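Local coordinates for protein putative oxidoreductase (Salmonella enterica subsp. enterica serovar Typhimurium, PDB 3NX4) that probably reduces acryloyl-CoA with NADPH, as a medium-chain dehydrogenase/reductase whose Rossmann domain binds the dinucleotide, at residues Val159-Gly171 against Ala280-Ala292. Numbering follows the deposited sequence.
With NAP (NADP nicotinamide-adenine-dinucleotide phosphate), chain C.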
loop_
_atom_site.group_PDB
_atom_site.type_symbol
_atom_site.label_atom_id
_atom_site.label_comp_id
_atom_site.label_asym_id
_atom_site.label_seq_id
_atom_site.Cartn_x
_atom_site.Cartn_y
_atom_site.Cartn_z
ATOM N N VAL A 159 10.455 16.318 -7.264
ATOM C CA VAL A 159 10.101 15.552 -6.065
ATOM C C VAL A 159 11.340 14.767 -5.590
ATOM O O VAL A 159 11.688 14.751 -4.398
ATOM C CB VAL A 159 8.941 14.561 -6.360
ATOM C CG1 VAL A 159 8.712 13.617 -5.166
ATOM C CG2 VAL A 159 7.635 15.315 -6.697
ATOM N N GLY A 160 12.017 14.127 -6.537
ATOM C CA GLY A 160 13.179 13.307 -6.218
ATOM C C GLY A 160 14.308 14.070 -5.550
ATOM O O GLY A 160 14.894 13.599 -4.583
ATOM N N SER A 161 14.620 15.262 -6.050
ATOM C CA SER A 161 15.693 16.052 -5.456
ATOM C C SER A 161 15.362 16.393 -4.009
ATOM O O SER A 161 16.211 16.274 -3.119
ATOM C CB SER A 161 15.922 17.356 -6.247
ATOM O OG SER A 161 16.443 17.080 -7.535
ATOM N N THR A 162 14.126 16.827 -3.781
ATOM C CA THR A 162 13.707 17.218 -2.437
ATOM C C THR A 162 13.755 15.998 -1.518
ATOM O O THR A 162 14.229 16.070 -0.382
ATOM C CB THR A 162 12.286 17.828 -2.425
ATOM O OG1 THR A 162 12.143 18.759 -3.506
ATOM C CG2 THR A 162 12.027 18.557 -1.100
ATOM N N ALA A 163 13.272 14.873 -2.029
ATOM C CA ALA A 163 13.241 13.624 -1.257
ATOM C C ALA A 163 14.643 13.205 -0.806
ATOM O O ALA A 163 14.855 12.806 0.343
ATOM C CB ALA A 163 12.606 12.514 -2.088
ATOM N N VAL A 164 15.598 13.285 -1.727
ATOM C CA VAL A 164 16.978 12.882 -1.427
ATOM C C VAL A 164 17.517 13.792 -0.315
ATOM O O VAL A 164 18.090 13.319 0.670
ATOM C CB VAL A 164 17.863 12.968 -2.693
ATOM C CG1 VAL A 164 19.376 12.878 -2.343
ATOM C CG2 VAL A 164 17.454 11.886 -3.725
ATOM N N ALA A 165 17.283 15.095 -0.463
ATOM C CA ALA A 165 17.776 16.090 0.491
ATOM C C ALA A 165 17.161 15.911 1.877
ATOM O O ALA A 165 17.854 16.013 2.886
ATOM C CB ALA A 165 17.510 17.506 -0.021
ATOM N N LEU A 166 15.859 15.649 1.917
ATOM C CA LEU A 166 15.157 15.397 3.183
ATOM C C LEU A 166 15.658 14.124 3.870
ATOM O O LEU A 166 16.031 14.150 5.040
ATOM C CB LEU A 166 13.647 15.284 2.954
ATOM C CG LEU A 166 12.948 16.585 2.566
ATOM C CD1 LEU A 166 11.526 16.279 2.131
ATOM C CD2 LEU A 166 12.971 17.562 3.741
ATOM N N LEU A 167 15.654 13.013 3.140
ATOM C CA LEU A 167 16.104 11.740 3.698
ATOM C C LEU A 167 17.539 11.857 4.185
ATOM O O LEU A 167 17.889 11.327 5.230
ATOM C CB LEU A 167 16.006 10.607 2.665
ATOM C CG LEU A 167 14.569 10.237 2.251
ATOM C CD1 LEU A 167 14.585 9.369 0.989
ATOM C CD2 LEU A 167 13.802 9.557 3.399
ATOM N N HIS A 168 18.377 12.546 3.414
ATOM C CA HIS A 168 19.757 12.737 3.826
ATOM C C HIS A 168 19.836 13.495 5.157
ATOM O O HIS A 168 20.561 13.103 6.069
ATOM C CB HIS A 168 20.535 13.498 2.759
ATOM C CG HIS A 168 21.951 13.771 3.145
ATOM N ND1 HIS A 168 22.876 12.765 3.333
ATOM C CD2 HIS A 168 22.601 14.933 3.395
ATOM C CE1 HIS A 168 24.036 13.298 3.676
ATOM N NE2 HIS A 168 23.895 14.610 3.721
ATOM N N LYS A 169 19.090 14.586 5.261
ATOM C CA LYS A 169 19.087 15.389 6.489
ATOM C C LYS A 169 18.602 14.567 7.672
ATOM O O LYS A 169 19.128 14.689 8.778
ATOM C CB LYS A 169 18.186 16.622 6.332
ATOM C CG LYS A 169 18.285 17.602 7.493
ATOM C CD LYS A 169 17.261 17.252 8.584
ATOM C CE LYS A 169 17.199 18.343 9.672
ATOM N NZ LYS A 169 16.188 18.002 10.718
ATOM N N LEU A 170 17.588 13.736 7.430
ATOM C CA LEU A 170 16.971 12.948 8.482
ATOM C C LEU A 170 17.814 11.745 8.897
ATOM O O LEU A 170 17.442 11.019 9.810
ATOM C CB LEU A 170 15.564 12.496 8.074
ATOM C CG LEU A 170 14.624 13.706 8.006
ATOM C CD1 LEU A 170 13.372 13.409 7.192
ATOM C CD2 LEU A 170 14.274 14.252 9.426
ATOM N N GLY A 171 18.945 11.540 8.226
ATOM C CA GLY A 171 19.879 10.498 8.622
ATOM C C GLY A 171 19.792 9.169 7.872
ATOM O O GLY A 171 20.476 8.214 8.241
ATOM N N ALA A 280 5.489 22.951 7.932
ATOM C CA ALA A 280 6.312 23.101 9.123
ATOM C C ALA A 280 7.538 22.170 9.088
ATOM O O ALA A 280 8.633 22.574 9.467
ATOM C CB ALA A 280 5.478 22.851 10.372
ATOM N N ARG A 281 7.357 20.931 8.632
ATOM C CA ARG A 281 8.476 19.973 8.569
ATOM C C ARG A 281 9.513 20.387 7.520
ATOM O O ARG A 281 10.720 20.270 7.742
ATOM C CB ARG A 281 7.983 18.543 8.278
ATOM C CG ARG A 281 7.304 17.825 9.477
ATOM C CD ARG A 281 8.310 17.340 10.516
ATOM N NE ARG A 281 9.384 16.519 9.939
ATOM C CZ ARG A 281 9.317 15.200 9.758
ATOM N NH1 ARG A 281 8.226 14.539 10.115
ATOM N NH2 ARG A 281 10.349 14.538 9.227
ATOM N N LEU A 282 9.037 20.858 6.373
ATOM C CA LEU A 282 9.925 21.356 5.329
ATOM C C LEU A 282 10.829 22.480 5.843
ATOM O O LEU A 282 12.037 22.470 5.619
ATOM C CB LEU A 282 9.111 21.835 4.121
ATOM C CG LEU A 282 8.571 20.703 3.232
ATOM C CD1 LEU A 282 7.423 21.227 2.391
ATOM C CD2 LEU A 282 9.684 20.116 2.344
ATOM N N VAL A 283 10.248 23.446 6.538
ATOM C CA VAL A 283 11.049 24.542 7.057
ATOM C C VAL A 283 12.146 23.982 7.957
ATOM O O VAL A 283 13.280 24.453 7.949
ATOM C CB VAL A 283 10.185 25.563 7.816
ATOM C CG1 VAL A 283 11.067 26.594 8.501
ATOM C CG2 VAL A 283 9.216 26.232 6.851
ATOM N N LYS A 284 11.805 22.950 8.715
ATOM C CA LYS A 284 12.753 22.357 9.647
ATOM C C LYS A 284 13.785 21.458 8.966
ATOM O O LYS A 284 14.959 21.468 9.337
ATOM C CB LYS A 284 12.001 21.573 10.730
ATOM C CG LYS A 284 12.897 20.875 11.738
ATOM C CD LYS A 284 12.079 20.136 12.795
ATOM C CE LYS A 284 11.294 18.961 12.200
ATOM N NZ LYS A 284 12.134 17.757 11.902
ATOM N N ASP A 285 13.354 20.691 7.968
ATOM C CA ASP A 285 14.157 19.572 7.477
ATOM C C ASP A 285 14.964 19.799 6.190
ATOM O O ASP A 285 15.877 19.023 5.894
ATOM C CB ASP A 285 13.295 18.309 7.366
ATOM C CG ASP A 285 12.855 17.797 8.722
ATOM O OD1 ASP A 285 13.508 18.148 9.724
ATOM O OD2 ASP A 285 11.867 17.043 8.794
ATOM N N LEU A 286 14.641 20.837 5.423
ATOM C CA LEU A 286 15.461 21.171 4.251
ATOM C C LEU A 286 16.617 22.088 4.627
ATOM O O LEU A 286 16.405 23.166 5.173
ATOM C CB LEU A 286 14.639 21.839 3.152
ATOM C CG LEU A 286 13.841 21.003 2.161
ATOM C CD1 LEU A 286 13.231 21.924 1.118
ATOM C CD2 LEU A 286 14.727 19.959 1.488
ATOM N N PRO A 287 17.853 21.668 4.318
ATOM C CA PRO A 287 19.015 22.532 4.560
ATOM C C PRO A 287 19.012 23.745 3.635
ATOM O O PRO A 287 18.497 23.654 2.520
ATOM C CB PRO A 287 20.206 21.625 4.224
ATOM C CG PRO A 287 19.659 20.611 3.275
ATOM C CD PRO A 287 18.225 20.384 3.696
ATOM N N GLU A 288 19.582 24.858 4.097
ATOM C CA GLU A 288 19.696 26.069 3.292
ATOM C C GLU A 288 20.357 25.779 1.947
ATOM O O GLU A 288 19.988 26.349 0.917
ATOM C CB GLU A 288 20.510 27.127 4.043
ATOM C CG GLU A 288 21.138 28.185 3.147
ATOM C CD GLU A 288 20.111 28.965 2.344
ATOM O OE1 GLU A 288 19.134 29.463 2.950
ATOM O OE2 GLU A 288 20.277 29.073 1.107
ATOM N N SER A 289 21.335 24.882 1.962
ATOM C CA SER A 289 22.069 24.545 0.757
ATOM C C SER A 289 21.158 24.003 -0.345
ATOM O O SER A 289 21.481 24.116 -1.526
ATOM C CB SER A 289 23.170 23.530 1.075
ATOM O OG SER A 289 22.617 22.287 1.458
ATOM N N PHE A 290 20.029 23.405 0.036
ATOM C CA PHE A 290 19.150 22.774 -0.946
ATOM C C PHE A 290 18.577 23.790 -1.932
ATOM O O PHE A 290 18.540 23.553 -3.139
ATOM C CB PHE A 290 17.988 22.037 -0.259
ATOM C CG PHE A 290 16.909 21.619 -1.208
ATOM C CD1 PHE A 290 17.048 20.465 -1.966
ATOM C CD2 PHE A 290 15.765 22.387 -1.361
ATOM C CE1 PHE A 290 16.060 20.081 -2.856
ATOM C CE2 PHE A 290 14.778 22.010 -2.247
ATOM C CZ PHE A 290 14.925 20.854 -2.995
ATOM N N TYR A 291 18.115 24.913 -1.401
ATOM C CA TYR A 291 17.458 25.939 -2.206
ATOM C C TYR A 291 18.401 26.474 -3.296
ATOM O O TYR A 291 17.998 26.691 -4.440
ATOM C CB TYR A 291 16.954 27.071 -1.304
ATOM C CG TYR A 291 16.007 26.596 -0.214
ATOM C CD1 TYR A 291 14.674 26.333 -0.494
ATOM C CD2 TYR A 291 16.451 26.406 1.092
ATOM C CE1 TYR A 291 13.807 25.891 0.499
ATOM C CE2 TYR A 291 15.592 25.974 2.094
ATOM C CZ TYR A 291 14.269 25.711 1.793
ATOM O OH TYR A 291 13.395 25.279 2.788
ATOM N N ALA A 292 19.663 26.668 -2.937
ATOM C CA ALA A 292 20.680 27.060 -3.909
ATOM C C ALA A 292 20.994 25.963 -4.949
ATOM O O ALA A 292 21.094 26.242 -6.142
ATOM C CB ALA A 292 21.947 27.494 -3.186
HETATM P PA NAP C . 10.267 15.728 -12.798
HETATM O O1A NAP C . 11.010 16.852 -12.205
HETATM O O2A NAP C . 10.084 15.724 -14.258
HETATM O O5B NAP C . 10.886 14.340 -12.304
HETATM C C5B NAP C . 10.537 13.163 -12.979
HETATM C C4B NAP C . 11.819 12.346 -13.047
HETATM O O4B NAP C . 11.509 11.062 -13.515
HETATM C C3B NAP C . 12.837 12.935 -14.026
HETATM O O3B NAP C . 13.732 13.803 -13.355
HETATM C C2B NAP C . 13.564 11.706 -14.536
HETATM O O2B NAP C . 14.614 11.441 -13.636
HETATM C C1B NAP C . 12.537 10.598 -14.379
HETATM N N9A NAP C . 11.907 10.248 -15.660
HETATM C C8A NAP C . 11.405 11.106 -16.607
HETATM N N7A NAP C . 10.889 10.361 -17.616
HETATM C C5A NAP C . 11.041 9.055 -17.316
HETATM C C6A NAP C . 10.703 7.886 -17.987
HETATM N N6A NAP C . 10.102 7.925 -19.170
HETATM N N1A NAP C . 10.994 6.675 -17.411
HETATM C C2A NAP C . 11.621 6.619 -16.184
HETATM N N3A NAP C . 11.963 7.780 -15.523
HETATM C C4A NAP C . 11.678 8.974 -16.086
HETATM O O3 NAP C . 8.785 15.670 -12.154
HETATM P PN NAP C . 8.294 16.073 -10.684
HETATM O O1N NAP C . 7.698 17.429 -10.694
HETATM O O2N NAP C . 9.418 15.781 -9.765
HETATM O O5D NAP C . 7.131 14.972 -10.512
HETATM C C5D NAP C . 7.488 13.610 -10.506
HETATM C C4D NAP C . 6.246 12.757 -10.710
HETATM O O4D NAP C . 5.407 12.929 -9.594
HETATM C C3D NAP C . 5.447 13.204 -11.922
HETATM O O3D NAP C . 4.882 12.070 -12.543
HETATM C C2D NAP C . 4.349 14.065 -11.342
HETATM O O2D NAP C . 3.183 14.016 -12.128
HETATM C C1D NAP C . 4.134 13.375 -10.010
HETATM N N1N NAP C . 3.567 14.239 -8.967
HETATM C C2N NAP C . 2.356 13.894 -8.440
HETATM C C3N NAP C . 1.766 14.651 -7.432
HETATM C C7N NAP C . 0.751 13.959 -6.565
HETATM O O7N NAP C . -0.321 14.683 -6.021
HETATM N N7N NAP C . 0.899 12.659 -6.336
HETATM C C4N NAP C . 2.434 15.780 -6.958
HETATM C C5N NAP C . 3.680 16.123 -7.503
HETATM C C6N NAP C . 4.242 15.333 -8.504
HETATM P P2B NAP C . 16.020 10.827 -14.161
HETATM O O1X NAP C . 17.015 10.997 -13.045
HETATM O O2X NAP C . 15.847 9.360 -14.474
HETATM O O3X NAP C . 16.435 11.596 -15.387
#
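Leu166 packs against Leu286 where the backbones of helix 159-169 and segment 280-292 come nearest, with Leu166 CD2 3.7 Å from Leu286 CD2. The same Leu166 methyl also meets CB of Asp285, while Leu282 adds a looser contact with Leu166 CD1. Leu286 CD2 lies over one face of the Phe290 ring, offset toward its rim, and also touches Ala165, whose small CB lets the aromatic side chain come close: Phe290 CD1 is 3.6 Å from Ala165 CB. The Phe290 side chain (chi1 168°, CG opposite the backbone N) slants across the helix toward its N-terminal end, bringing CZ beside Thr162 OG1. Thr162 OG1 is hydrogen-bonded to Gly158 O, and Ser161 OG to Gly157 O and Tyr186 OH.

Charge gathers at the C-terminal end of the same helix. Bent at chi2 (-90°), Lys169 lays CB, CG and CD against Asp285 O, a buried carbonyl with no hydrogen-bonding partner, and carries NZ to 2.9 Å from Asp285 OD1 on the anti side, tilted from the carboxylate plane. Lys284 NZ meets Asp285 OD1 on the syn side at 2.6 Å. Arg281 grips OD2 side-on through NE and NH2, so both carboxylate oxygens have two donors, an environment that would favour the ionised aspartate and offset the proximity of the two lysines. Leu170 lays apolar surface against this cluster: CD2 sits 3.7 Å from Asp285 OD2, and CD1 meets the edge of the Arg281 guanidinium, which also bridges to Glu139 of helix 118-140.

At the opposite end of helix 159-169, Val159 N donates an almost straight 2.8 Å bond (174°) to the NADP phosphate oxygen O2N. The contact thus packs helices 272-285 and 288-294 against the dinucleotide-binding helix of a Rossmann fold, a helix whose N-terminus faces the cofactor diphosphate.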